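Local coordinates for hypothetical protein PP-LUZ7_gp033 (Pseudomonas phage LUZ7, PDB 3PF6) that is of unknown function but is a small helical phage protein of the DUF6833 family, with two copies in its assembly, at residues D40-R43 and A44-Y48. Residues are numbered along the deposited sequence; the frame is centred on the assembly and turned at random.
Sequences DFMR and ALMGY
One face of the Phe41 ring carries the Leu45 methyl CD2, a CH-pi contact in which CD2 sits 4.2 Å from the ring centroid, 23° off the normal and displaced toward the rim. The nearest carbons are Phe41 CE1 and Leu45 CD2, 3.9 Å apart, while Leu45 CG approaches Phe41 CZ. The Phe41 ring comes to lie beside Leu45 because chi1 is 178°, which sets CG next to the carbonyl carbon. Beyond the pair, Phe41 packs on Ala29 and Arg30, and Leu45 and Met46 both touch Leu26, so this side of the helix faces helix 22-32. The selenomethionines Met42 and Met46, also four residues apart, run side by side in the same direction. Met42 bends at both chi2 and chi3, which carries its methyl CE to 3.7 Å from Met46 CG. Both lie against Tyr16 of the second subunit.

Both side-chain pairs are i to i+4 neighbours on the long alpha-helix 38-58, whose backbone supplies four successive bonds here. Leu45 N to Phe41 O is nearly straight, at 2.9 Å and 171°. Met46 N to Met42 O is shorter, 2.7 Å, and less straight, and Ala44 N is bonded to Asp40 O at 3.0 Å. In the last, Gly47 N is 3.0 Å from Arg43 O. At the end of the segment 44-48 the Tyr48 hydroxyl is hydrogen-bonded to His49 ND1 of the second subunit, and Tyr48 also packs on Met46 of that subunit.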
loop_
_atom_site.group_PDB
_atom_site.type_symbol
_atom_site.label_atom_id
_atom_site.label_comp_id
_atom_site.label_asym_id
_atom_site.label_seq_id
_atom_site.Cartn_x
_atom_site.Cartn_y
_atom_site.Cartn_z
ATOM N N ASP A 40 -9.902 8.479 -4.100
ATOM C CA ASP A 40 -10.064 7.209 -3.393
ATOM C C ASP A 40 -8.796 6.372 -3.541
ATOM O O ASP A 40 -8.393 5.681 -2.620
ATOM C CB ASP A 40 -11.282 6.414 -3.898
ATOM C CG ASP A 40 -12.606 7.010 -3.435
ATOM O OD1 ASP A 40 -12.609 7.871 -2.513
ATOM O OD2 ASP A 40 -13.652 6.589 -3.982
ATOM N N PHE A 41 -8.184 6.409 -4.731
ATOM C CA PHE A 41 -6.958 5.658 -4.990
ATOM C C PHE A 41 -5.854 6.098 -4.025
ATOM O O PHE A 41 -5.203 5.273 -3.384
ATOM C CB PHE A 41 -6.523 5.849 -6.444
ATOM C CG PHE A 41 -5.257 5.145 -6.783
ATOM C CD1 PHE A 41 -5.269 3.789 -7.073
ATOM C CD2 PHE A 41 -4.044 5.838 -6.815
ATOM C CE1 PHE A 41 -4.089 3.124 -7.380
ATOM C CE2 PHE A 41 -2.849 5.178 -7.131
ATOM C CZ PHE A 41 -2.878 3.820 -7.398
HETATM N N MSE A 42 -5.637 7.417 -3.923
HETATM C CA MSE A 42 -4.587 7.872 -3.024
HETATM C C MSE A 42 -4.934 7.607 -1.574
HETATM O O MSE A 42 -4.044 7.333 -0.769
HETATM C CB MSE A 42 -4.270 9.364 -3.244
HETATM C CG MSE A 42 -3.653 9.640 -4.589
HETATM SE SE MSE A 42 -1.931 8.740 -4.859
HETATM C CE MSE A 42 -0.795 9.962 -3.861
ATOM N N ARG A 43 -6.216 7.688 -1.222
ATOM C CA ARG A 43 -6.597 7.417 0.158
ATOM C C ARG A 43 -6.235 5.972 0.528
ATOM O O ARG A 43 -5.703 5.718 1.612
ATOM C CB ARG A 43 -8.073 7.700 0.408
ATOM C CG ARG A 43 -8.499 7.593 1.857
ATOM C CD ARG A 43 -9.907 8.090 2.060
ATOM N NE ARG A 43 -10.279 8.152 3.480
ATOM C CZ ARG A 43 -9.868 9.108 4.318
ATOM N NH1 ARG A 43 -9.089 10.093 3.899
ATOM N NH2 ARG A 43 -10.250 9.072 5.578
ATOM N N ALA A 44 -6.489 5.057 -0.410
ATOM C CA ALA A 44 -6.214 3.634 -0.208
ATOM C C ALA A 44 -4.708 3.387 -0.138
ATOM O O ALA A 44 -4.191 2.775 0.810
ATOM C CB ALA A 44 -6.853 2.803 -1.324
ATOM N N LEU A 45 -3.996 3.883 -1.132
ATOM C CA LEU A 45 -2.554 3.631 -1.204
ATOM C C LEU A 45 -1.734 4.394 -0.165
ATOM O O LEU A 45 -0.835 3.824 0.453
ATOM C CB LEU A 45 -2.019 3.875 -2.630
ATOM C CG LEU A 45 -2.081 2.719 -3.625
ATOM C CD1 LEU A 45 -1.095 1.626 -3.282
ATOM C CD2 LEU A 45 -3.541 2.132 -3.687
HETATM N N MSE A 46 -2.057 5.673 0.045
HETATM C CA MSE A 46 -1.331 6.456 1.058
HETATM C C MSE A 46 -1.702 6.085 2.480
HETATM O O MSE A 46 -0.873 6.203 3.384
HETATM C CB MSE A 46 -1.490 7.964 0.821
HETATM C CG MSE A 46 -0.926 8.423 -0.472
HETATM SE SE MSE A 46 1.007 8.367 -0.504
HETATM C CE MSE A 46 1.151 6.844 -1.532
ATOM N N GLY A 47 -2.934 5.626 2.697
ATOM C CA GLY A 47 -3.281 5.050 3.960
ATOM C C GLY A 47 -2.381 3.847 4.259
ATOM O O GLY A 47 -1.918 3.678 5.388
ATOM N N TYR A 48 -2.101 3.037 3.241
ATOM C CA TYR A 48 -1.207 1.890 3.424
ATOM C C TYR A 48 0.220 2.391 3.685
ATOM O O TYR A 48 0.875 1.942 4.623
ATOM C CB TYR A 48 -1.247 0.913 2.237
ATOM C CG TYR A 48 -0.576 -0.378 2.613
ATOM C CD1 TYR A 48 -1.282 -1.383 3.277
ATOM C CD2 TYR A 48 0.800 -0.553 2.441
ATOM C CE1 TYR A 48 -0.648 -2.541 3.697
ATOM C CE2 TYR A 48 1.446 -1.717 2.858
ATOM C CZ TYR A 48 0.713 -2.706 3.494
ATOM O OH TYR A 48 1.328 -3.852 3.936
#